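Local structure of succinyl-CoA:3-ketoacid-coenzyme A transferase subunit B (Helicobacter pylori, 3RRL) at residues Phe40-Gly48 and Ser84-Ile93; His130-His141 and Val163-Phe174. The protein catalyses the transfer of coenzyme A from succinyl-CoA to a 3-oxo acid, giving a 3-oxoacyl-CoA and succinate. One frame throughout, in Å; residues are numbered along the deposited sequence.

Contact 1. Residues Phe40-Gly48 and Ser84-Ile93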
loop_
_atom_site.group_PDB
_atom_site.type_symbol
_atom_site.label_atom_id
_atom_site.label_comp_id
_atom_site.label_asym_id
_atom_site.label_seq_id
_atom_site.Cartn_x
_atom_site.Cartn_y
_atom_site.Cartn_z
ATOM N N PHE B 40 10.343 -19.631 -1.427
ATOM C CA PHE B 40 9.850 -19.499 -0.069
ATOM C C PHE B 40 9.718 -18.037 0.324
ATOM O O PHE B 40 10.618 -17.232 0.083
ATOM C CB PHE B 40 10.745 -20.261 0.907
ATOM C CG PHE B 40 10.738 -21.748 0.688
ATOM C CD1 PHE B 40 9.622 -22.501 1.018
ATOM C CD2 PHE B 40 11.845 -22.390 0.141
ATOM C CE1 PHE B 40 9.601 -23.873 0.810
ATOM C CE2 PHE B 40 11.839 -23.760 -0.070
ATOM C CZ PHE B 40 10.713 -24.505 0.267
ATOM N N GLN B 41 8.577 -17.697 0.915
ATOM C CA GLN B 41 8.287 -16.329 1.307
ATOM C C GLN B 41 8.481 -16.176 2.808
ATOM O O GLN B 41 8.104 -17.054 3.575
ATOM C CB GLN B 41 6.848 -15.975 0.931
ATOM C CG GLN B 41 6.545 -14.482 0.903
ATOM C CD GLN B 41 5.851 -13.993 2.154
ATOM O OE1 GLN B 41 5.858 -14.666 3.187
ATOM N NE2 GLN B 41 5.245 -12.807 2.071
ATOM N N SER B 42 9.084 -15.067 3.221
ATOM C CA SER B 42 9.240 -14.773 4.640
ATOM C C SER B 42 8.378 -13.558 4.923
ATOM O O SER B 42 8.460 -12.555 4.206
ATOM C CB SER B 42 10.707 -14.493 4.970
ATOM O OG SER B 42 10.954 -14.565 6.364
ATOM N N GLU B 43 7.534 -13.652 5.945
ATOM C CA GLU B 43 6.492 -12.647 6.167
ATOM C C GLU B 43 7.058 -11.289 6.580
ATOM O O GLU B 43 6.349 -10.279 6.593
ATOM C CB GLU B 43 5.495 -13.144 7.213
ATOM C CG GLU B 43 6.087 -13.294 8.593
ATOM C CD GLU B 43 5.443 -14.417 9.383
ATOM O OE1 GLU B 43 4.656 -15.181 8.787
ATOM O OE2 GLU B 43 5.726 -14.537 10.595
ATOM N N ASN B 44 8.348 -11.272 6.889
ATOM C CA ASN B 44 9.018 -10.067 7.343
ATOM C C ASN B 44 9.521 -9.234 6.165
ATOM O O ASN B 44 10.267 -8.267 6.342
ATOM C CB ASN B 44 10.107 -10.351 8.381
ATOM C CG ASN B 44 11.118 -11.371 7.916
ATOM O OD1 ASN B 44 10.779 -12.355 7.266
ATOM N ND2 ASN B 44 12.377 -11.148 8.267
ATOM N N GLY B 45 9.079 -9.599 4.964
ATOM C CA GLY B 45 9.404 -8.809 3.789
ATOM C C GLY B 45 10.405 -9.341 2.788
ATOM O O GLY B 45 11.100 -8.575 2.128
ATOM N N LEU B 46 10.531 -10.654 2.707
ATOM C CA LEU B 46 11.356 -11.237 1.667
ATOM C C LEU B 46 10.629 -12.297 0.849
ATOM O O LEU B 46 9.846 -13.090 1.380
ATOM C CB LEU B 46 12.619 -11.830 2.274
ATOM C CG LEU B 46 13.286 -12.931 1.455
ATOM C CD1 LEU B 46 13.986 -12.342 0.226
ATOM C CD2 LEU B 46 14.270 -13.676 2.358
ATOM N N LEU B 47 10.896 -12.302 -0.453
ATOM C CA LEU B 47 10.488 -13.401 -1.315
ATOM C C LEU B 47 11.764 -14.011 -1.899
ATOM O O LEU B 47 12.597 -13.286 -2.438
ATOM C CB LEU B 47 9.578 -12.879 -2.427
ATOM C CG LEU B 47 8.785 -13.906 -3.225
ATOM C CD1 LEU B 47 7.934 -14.762 -2.300
ATOM C CD2 LEU B 47 7.908 -13.210 -4.262
ATOM N N GLY B 48 11.887 -15.335 -1.882
ATOM C CA GLY B 48 13.163 -15.984 -2.167
ATOM C C GLY B 48 14.141 -16.262 -1.032
ATOM O O GLY B 48 15.320 -15.925 -1.111
ATOM N N SER B 84 4.077 -7.441 2.196
ATOM C CA SER B 84 4.170 -8.862 2.498
ATOM C C SER B 84 2.788 -9.425 2.758
ATOM O O SER B 84 2.389 -10.453 2.194
ATOM C CB SER B 84 5.029 -9.080 3.739
ATOM O OG SER B 84 5.162 -10.459 4.015
ATOM N N PHE B 85 2.046 -8.742 3.615
ATOM C CA PHE B 85 0.743 -9.244 4.001
ATOM C C PHE B 85 -0.331 -8.966 2.949
ATOM O O PHE B 85 -1.347 -9.654 2.907
ATOM C CB PHE B 85 0.378 -8.793 5.420
ATOM C CG PHE B 85 1.107 -9.578 6.477
ATOM C CD1 PHE B 85 0.724 -10.877 6.772
ATOM C CD2 PHE B 85 2.206 -9.051 7.124
ATOM C CE1 PHE B 85 1.408 -11.624 7.707
ATOM C CE2 PHE B 85 2.894 -9.797 8.065
ATOM C CZ PHE B 85 2.490 -11.087 8.356
ATOM N N ALA B 86 -0.086 -7.989 2.077
ATOM C CA ALA B 86 -0.955 -7.789 0.922
ATOM C C ALA B 86 -0.811 -9.003 0.007
ATOM O O ALA B 86 -1.777 -9.503 -0.544
ATOM C CB ALA B 86 -0.584 -6.509 0.182
HETATM N N MSE B 87 0.422 -9.468 -0.145
HETATM C CA MSE B 87 0.732 -10.635 -0.957
HETATM C C MSE B 87 0.049 -11.868 -0.360
HETATM O O MSE B 87 -0.542 -12.693 -1.071
HETATM C CB MSE B 87 2.248 -10.818 -0.975
HETATM C CG MSE B 87 2.769 -11.950 -1.808
HETATM SE SE MSE B 87 4.727 -11.985 -1.693
HETATM C CE MSE B 87 5.059 -10.101 -1.944
ATOM N N ILE B 88 0.131 -11.986 0.958
ATOM C CA ILE B 88 -0.476 -13.109 1.661
ATOM C C ILE B 88 -2.003 -13.021 1.677
ATOM O O ILE B 88 -2.689 -13.968 1.295
ATOM C CB ILE B 88 0.056 -13.208 3.094
ATOM C CG1 ILE B 88 1.485 -13.754 3.071
ATOM C CG2 ILE B 88 -0.839 -14.101 3.936
ATOM C CD1 ILE B 88 2.252 -13.552 4.361
ATOM N N ARG B 89 -2.529 -11.878 2.106
ATOM C CA ARG B 89 -3.971 -11.709 2.265
ATOM C C ARG B 89 -4.663 -11.736 0.911
ATOM O O ARG B 89 -5.823 -12.144 0.802
ATOM C CB ARG B 89 -4.281 -10.387 2.969
ATOM C CG ARG B 89 -5.736 -10.227 3.403
ATOM C CD ARG B 89 -6.058 -8.775 3.751
ATOM N NE ARG B 89 -5.168 -8.227 4.775
ATOM C CZ ARG B 89 -4.123 -7.436 4.531
ATOM N NH1 ARG B 89 -3.393 -6.996 5.548
ATOM N NH2 ARG B 89 -3.808 -7.074 3.282
ATOM N N GLY B 90 -3.942 -11.301 -0.120
ATOM C CA GLY B 90 -4.511 -11.184 -1.451
ATOM C C GLY B 90 -4.585 -12.494 -2.209
ATOM O O GLY B 90 -5.030 -12.519 -3.356
ATOM N N GLY B 91 -4.136 -13.579 -1.581
ATOM C CA GLY B 91 -4.272 -14.910 -2.153
ATOM C C GLY B 91 -3.177 -15.331 -3.119
ATOM O O GLY B 91 -3.374 -16.238 -3.937
ATOM N N HIS B 92 -2.019 -14.683 -3.032
ATOM C CA HIS B 92 -0.942 -14.945 -3.984
ATOM C C HIS B 92 -0.012 -16.100 -3.599
ATOM O O HIS B 92 0.702 -16.632 -4.445
ATOM C CB HIS B 92 -0.157 -13.656 -4.250
ATOM C CG HIS B 92 -1.025 -12.516 -4.693
ATOM N ND1 HIS B 92 -1.259 -12.229 -6.020
ATOM C CD2 HIS B 92 -1.743 -11.616 -3.980
ATOM C CE1 HIS B 92 -2.072 -11.192 -6.106
ATOM N NE2 HIS B 92 -2.383 -10.803 -4.882
ATOM N N ILE B 93 -0.046 -16.512 -2.335
ATOM C CA ILE B 93 0.783 -17.622 -1.862
ATOM C C ILE B 93 0.063 -18.954 -2.107
ATOM O O ILE B 93 -1.066 -19.141 -1.667
ATOM C CB ILE B 93 1.084 -17.489 -0.353
ATOM C CG1 ILE B 93 1.771 -16.158 -0.056
ATOM C CG2 ILE B 93 1.935 -18.667 0.144
ATOM C CD1 ILE B 93 3.120 -16.018 -0.695
#
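With CG anti to the backbone N (chi1 -163°) and the chain bent at CG (chi2 -100°), Q41 leaves its strand toward helix 81-89 and brings its amide to S84, whose OG is likewise anti to its own N (chi1 -178°). Q41 NE2 donates a weak, bent bond to S84 OG at 3.0 Å, while Q41 OE1 accepts from N20 ND2, so both ends of the buried amide have a partner. The serine hydroxyl is in turn a donor: S84 OG bonds E43 O at 2.8 Å, from above the carbonyl plane and off its lone pairs. Apolar atoms flank these bonds. The M87 side chain slides past that of Q41 in the opposite direction, with M87 SE 4.0 Å from Q41 CG. I88 CD1 lies 3.8 Å from Q41 NE2. I93 CD1 meets Q41 CB at 4.1 Å, the two side chains crossing at about a right angle. At the other end F85 CZ touches E43 CB at 3.8 Å. E43 itself sits in the short connection between strands 39-42 and 46-49, where G45 N and L46 N both bond S42 O in a G1 beta bulge, the glycine at positive phi. L128 of helix 125-131 also touches the E43 side chain. S84 grips the backbone carbonyl of E43, the predicted active-site residue; this is consistent with a second shell in which S84, weakly supported by Q41, probably helps fix the main chain at E43, leaving the carboxylate out of these bonds.

Contact 2. Residues His130-His141 and Val163-Phe174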
loop_
_atom_site.group_PDB
_atom_site.type_symbol
_atom_site.label_atom_id
_atom_site.label_comp_id
_atom_site.label_asym_id
_atom_site.label_seq_id
_atom_site.Cartn_x
_atom_site.Cartn_y
_atom_site.Cartn_z
ATOM N N HIS B 130 -6.163 -17.683 6.104
ATOM C CA HIS B 130 -7.153 -17.185 5.148
ATOM C C HIS B 130 -6.628 -16.965 3.726
ATOM O O HIS B 130 -7.307 -17.295 2.751
ATOM C CB HIS B 130 -7.827 -15.919 5.670
ATOM C CG HIS B 130 -8.730 -16.163 6.835
ATOM N ND1 HIS B 130 -8.323 -15.991 8.140
ATOM C CD2 HIS B 130 -10.013 -16.589 6.895
ATOM C CE1 HIS B 130 -9.320 -16.288 8.954
ATOM N NE2 HIS B 130 -10.357 -16.655 8.223
ATOM N N GLY B 131 -5.427 -16.407 3.609
ATOM C CA GLY B 131 -4.894 -16.004 2.312
ATOM C C GLY B 131 -4.341 -17.101 1.413
ATOM O O GLY B 131 -4.558 -17.075 0.201
ATOM N N ALA B 132 -3.621 -18.060 1.994
ATOM C CA ALA B 132 -2.950 -19.097 1.207
ATOM C C ALA B 132 -3.953 -19.880 0.355
ATOM O O ALA B 132 -5.033 -20.205 0.828
ATOM C CB ALA B 132 -2.184 -20.032 2.127
ATOM N N LYS B 133 -3.614 -20.167 -0.901
ATOM C CA LYS B 133 -4.521 -20.950 -1.753
ATOM C C LYS B 133 -4.784 -22.331 -1.145
ATOM O O LYS B 133 -5.895 -22.865 -1.233
ATOM C CB LYS B 133 -3.973 -21.095 -3.176
ATOM C CG LYS B 133 -3.882 -19.779 -3.943
ATOM C CD LYS B 133 -3.252 -19.984 -5.316
ATOM C CE LYS B 133 -2.549 -18.723 -5.796
ATOM N NZ LYS B 133 -1.691 -18.984 -6.998
ATOM N N LYS B 134 -3.757 -22.911 -0.536
ATOM C CA LYS B 134 -3.937 -24.141 0.217
ATOM C C LYS B 134 -3.275 -24.033 1.585
ATOM O O LYS B 134 -2.139 -23.577 1.706
ATOM C CB LYS B 134 -3.384 -25.346 -0.540
ATOM C CG LYS B 134 -3.698 -26.651 0.148
ATOM C CD LYS B 134 -3.144 -27.845 -0.601
ATOM C CE LYS B 134 -3.516 -29.140 0.114
ATOM N NZ LYS B 134 -2.801 -30.319 -0.447
ATOM N N VAL B 135 -4.008 -24.446 2.612
ATOM C CA VAL B 135 -3.509 -24.421 3.973
ATOM C C VAL B 135 -3.329 -25.844 4.469
ATOM O O VAL B 135 -4.293 -26.595 4.565
ATOM C CB VAL B 135 -4.474 -23.681 4.906
ATOM C CG1 VAL B 135 -4.037 -23.838 6.348
ATOM C CG2 VAL B 135 -4.562 -22.201 4.519
ATOM N N ILE B 136 -2.085 -26.211 4.760
ATOM C CA ILE B 136 -1.770 -27.517 5.321
ATOM C C ILE B 136 -1.278 -27.387 6.764
ATOM O O ILE B 136 -0.356 -26.625 7.041
ATOM C CB ILE B 136 -0.666 -28.218 4.512
ATOM C CG1 ILE B 136 -1.054 -28.310 3.038
ATOM C CG2 ILE B 136 -0.376 -29.605 5.082
ATOM C CD1 ILE B 136 0.054 -28.872 2.161
ATOM N N VAL B 137 -1.894 -28.130 7.679
ATOM C CA VAL B 137 -1.410 -28.202 9.050
ATOM C C VAL B 137 -0.684 -29.527 9.255
ATOM O O VAL B 137 -1.188 -30.587 8.875
ATOM C CB VAL B 137 -2.556 -28.098 10.074
ATOM C CG1 VAL B 137 -2.038 -28.395 11.482
ATOM C CG2 VAL B 137 -3.200 -26.730 10.024
ATOM N N ILE B 138 0.507 -29.464 9.839
ATOM C CA ILE B 138 1.258 -30.668 10.164
ATOM C C ILE B 138 1.558 -30.682 11.658
ATOM O O ILE B 138 2.055 -29.702 12.220
ATOM C CB ILE B 138 2.553 -30.800 9.335
ATOM C CG1 ILE B 138 3.602 -29.773 9.781
ATOM C CG2 ILE B 138 2.238 -30.691 7.850
ATOM C CD1 ILE B 138 4.964 -29.960 9.114
HETATM N N MSE B 139 1.223 -31.795 12.293
HETATM C CA MSE B 139 1.090 -31.824 13.734
HETATM C C MSE B 139 1.265 -33.234 14.266
HETATM O O MSE B 139 0.857 -34.195 13.614
HETATM C CB MSE B 139 -0.321 -31.354 14.045
HETATM C CG MSE B 139 -0.657 -31.195 15.487
HETATM SE SE MSE B 139 -2.479 -30.543 15.523
HETATM C CE MSE B 139 -3.402 -32.157 14.955
ATOM N N GLU B 140 1.824 -33.363 15.463
ATOM C CA GLU B 140 1.806 -34.652 16.144
ATOM C C GLU B 140 0.365 -34.955 16.540
ATOM O O GLU B 140 -0.360 -34.066 16.992
ATOM C CB GLU B 140 2.740 -34.649 17.357
ATOM C CG GLU B 140 4.209 -34.829 16.988
ATOM C CD GLU B 140 5.152 -34.445 18.108
ATOM O OE1 GLU B 140 5.204 -35.170 19.124
ATOM O OE2 GLU B 140 5.844 -33.412 17.971
ATOM N N HIS B 141 -0.048 -36.205 16.345
ATOM C CA HIS B 141 -1.459 -36.582 16.447
ATOM C C HIS B 141 -2.004 -36.499 17.874
ATOM O O HIS B 141 -3.166 -36.145 18.078
ATOM C CB HIS B 141 -1.686 -37.985 15.867
ATOM C CG HIS B 141 -3.110 -38.260 15.491
ATOM N ND1 HIS B 141 -3.544 -38.282 14.182
ATOM C CD2 HIS B 141 -4.201 -38.517 16.253
ATOM C CE1 HIS B 141 -4.840 -38.543 14.151
ATOM N NE2 HIS B 141 -5.262 -38.693 15.396
ATOM N N VAL B 163 -10.485 -23.213 8.227
ATOM C CA VAL B 163 -9.396 -22.819 7.336
ATOM C C VAL B 163 -8.492 -23.953 6.838
ATOM O O VAL B 163 -7.721 -23.766 5.899
ATOM C CB VAL B 163 -8.520 -21.752 8.009
ATOM C CG1 VAL B 163 -9.329 -20.481 8.229
ATOM C CG2 VAL B 163 -7.954 -22.287 9.331
ATOM N N VAL B 164 -8.586 -25.130 7.439
ATOM C CA VAL B 164 -7.594 -26.167 7.159
ATOM C C VAL B 164 -8.026 -27.010 5.976
ATOM O O VAL B 164 -9.103 -27.583 6.000
ATOM C CB VAL B 164 -7.358 -27.082 8.386
ATOM C CG1 VAL B 164 -6.368 -28.193 8.048
ATOM C CG2 VAL B 164 -6.858 -26.259 9.567
ATOM N N HIS B 165 -7.209 -27.042 4.927
ATOM C CA HIS B 165 -7.492 -27.867 3.754
ATOM C C HIS B 165 -7.044 -29.310 3.942
ATOM O O HIS B 165 -7.749 -30.249 3.565
ATOM C CB HIS B 165 -6.854 -27.273 2.493
ATOM C CG HIS B 165 -7.504 -26.008 2.031
ATOM N ND1 HIS B 165 -7.026 -24.760 2.368
ATOM C CD2 HIS B 165 -8.607 -25.796 1.277
ATOM C CE1 HIS B 165 -7.800 -23.835 1.831
ATOM N NE2 HIS B 165 -8.767 -24.436 1.164
ATOM N N GLN B 166 -5.864 -29.481 4.530
ATOM C CA GLN B 166 -5.277 -30.804 4.670
ATOM C C GLN B 166 -4.524 -30.898 5.992
ATOM O O GLN B 166 -3.856 -29.949 6.411
ATOM C CB GLN B 166 -4.347 -31.078 3.491
ATOM C CG GLN B 166 -3.508 -32.347 3.602
ATOM C CD GLN B 166 -2.483 -32.444 2.476
ATOM O OE1 GLN B 166 -1.863 -31.449 2.101
ATOM N NE2 GLN B 166 -2.319 -33.631 1.922
ATOM N N LEU B 167 -4.651 -32.038 6.656
ATOM C CA LEU B 167 -3.992 -32.245 7.938
ATOM C C LEU B 167 -3.127 -33.498 7.872
ATOM O O LEU B 167 -3.610 -34.588 7.560
ATOM C CB LEU B 167 -5.020 -32.357 9.071
ATOM C CG LEU B 167 -4.530 -32.971 10.386
ATOM C CD1 LEU B 167 -3.482 -32.090 11.053
ATOM C CD2 LEU B 167 -5.700 -33.240 11.337
ATOM N N ILE B 168 -1.842 -33.325 8.145
ATOM C CA ILE B 168 -0.895 -34.425 8.125
ATOM C C ILE B 168 -0.359 -34.653 9.534
ATOM O O ILE B 168 0.247 -33.757 10.120
ATOM C CB ILE B 168 0.286 -34.092 7.190
ATOM C CG1 ILE B 168 -0.217 -33.785 5.774
ATOM C CG2 ILE B 168 1.302 -35.217 7.177
ATOM C CD1 ILE B 168 0.895 -33.413 4.798
ATOM N N THR B 169 -0.596 -35.839 10.087
ATOM C CA THR B 169 -0.001 -36.211 11.369
ATOM C C THR B 169 0.901 -37.447 11.224
ATOM O O THR B 169 1.073 -37.976 10.120
ATOM C CB THR B 169 -1.077 -36.467 12.455
ATOM O OG1 THR B 169 -1.664 -37.763 12.275
ATOM C CG2 THR B 169 -2.160 -35.404 12.392
ATOM N N ASP B 170 1.478 -37.900 12.332
ATOM C CA ASP B 170 2.322 -39.101 12.325
ATOM C C ASP B 170 1.500 -40.374 12.083
ATOM O O ASP B 170 2.047 -41.446 11.800
ATOM C CB ASP B 170 3.098 -39.218 13.643
ATOM C CG ASP B 170 2.223 -38.956 14.857
ATOM O OD1 ASP B 170 1.574 -37.889 14.898
ATOM O OD2 ASP B 170 2.161 -39.820 15.760
ATOM N N LEU B 171 0.184 -40.243 12.197
ATOM C CA LEU B 171 -0.738 -41.363 11.999
ATOM C C LEU B 171 -1.349 -41.343 10.606
ATOM O O LEU B 171 -1.290 -42.337 9.882
ATOM C CB LEU B 171 -1.840 -41.396 13.062
ATOM C CG LEU B 171 -1.381 -41.528 14.513
ATOM C CD1 LEU B 171 -2.580 -41.722 15.439
ATOM C CD2 LEU B 171 -0.397 -42.676 14.655
ATOM N N ALA B 172 -1.966 -40.226 10.254
ATOM C CA ALA B 172 -2.740 -40.142 9.033
ATOM C C ALA B 172 -2.783 -38.802 8.317
ATOM O O ALA B 172 -2.358 -37.783 8.831
ATOM C CB ALA B 172 -4.139 -40.587 9.324
ATOM N N VAL B 173 -3.303 -38.849 7.101
ATOM C CA VAL B 173 -3.547 -37.673 6.306
ATOM C C VAL B 173 -5.058 -37.505 6.158
ATOM O O VAL B 173 -5.758 -38.428 5.793
ATOM C CB VAL B 173 -2.908 -37.771 4.929
ATOM C CG1 VAL B 173 -3.157 -36.518 4.151
ATOM C CG2 VAL B 173 -1.448 -38.040 5.054
ATOM N N PHE B 174 -5.542 -36.308 6.452
ATOM C CA PHE B 174 -6.948 -35.994 6.369
ATOM C C PHE B 174 -7.157 -34.814 5.445
ATOM O O PHE B 174 -6.300 -33.962 5.323
ATOM C CB PHE B 174 -7.497 -35.585 7.728
ATOM C CG PHE B 174 -7.398 -36.633 8.781
ATOM C CD1 PHE B 174 -8.458 -37.474 9.035
ATOM C CD2 PHE B 174 -6.260 -36.754 9.545
ATOM C CE1 PHE B 174 -8.373 -38.419 10.008
ATOM C CE2 PHE B 174 -6.176 -37.704 10.523
ATOM C CZ PHE B 174 -7.233 -38.535 10.756
#
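I136, V137 and I138 pair with Q166, L167 and I168 as parallel strands, the backbone ladder running V137 N to Q166 O, I168 N to V137 O (2.9 Å) and M139 N to I168 O. Before it, V135 O accepts from both H165 N and Q166 N, and V135 N donates to H165 ND1 at 3.0 Å, tilted 30° from the imidazole plane; the H165 ring thus extends the pairing just before strand 166-168 begins. On one sheet face I136 CG2 meets I168 CD1 and I138 CG2 packs against I168 CB; on the other, V137 CG1 touches L167 CD1. K134, extended, reaches Q166 OE1 with NZ at 2.9 Å from above the amide plane; E12 holds both from outside, by a salt bridge from OE1 to K134 NZ and a hydrogen bond from OE2 to Q166 NE2.

Past the strands, H141 is clasped. Its ND1 lies 2.7 Å from T169 OG1 in the ring plane, L171 CD1 sits over one face 3.7 Å from the ring centroid, and H141 N donates to the syn lone pair of D170 OD1 at 2.7 Å. T169 OG1 accepts from L171 N and A172 N, an ST turn and ST motif that orient the hydroxyl, and T199 OG1 bonds H141 NE2. The pair is a parallel step within the mixed sheet, with helix 2-10 against its I138 and I168 face, consistent with the Rossmann-like alpha/beta fold of the family.

Contacts 1 and 2 both reach one mixed sheet, in which strand 39-42 lies on one side of strands 18-21 and 95-98 and strands 134-138 and 166-168 lie on the other; their centres are about 20 Å apart. They meet where I93, entering strand 95-98, faces the start of strand 134-138: I93 O lies 2.9 Å from K133 N, a probable hydrogen bond, and G91 O packs on K133 CE at 3.2 Å. Helix 125-131 also joins them, since L128 touches I88 of contact 1 while the helix ends at H130 and G131 in contact 2. The predicted active-site E43 belongs to contact 1, and contact 2 builds the sheet away from it.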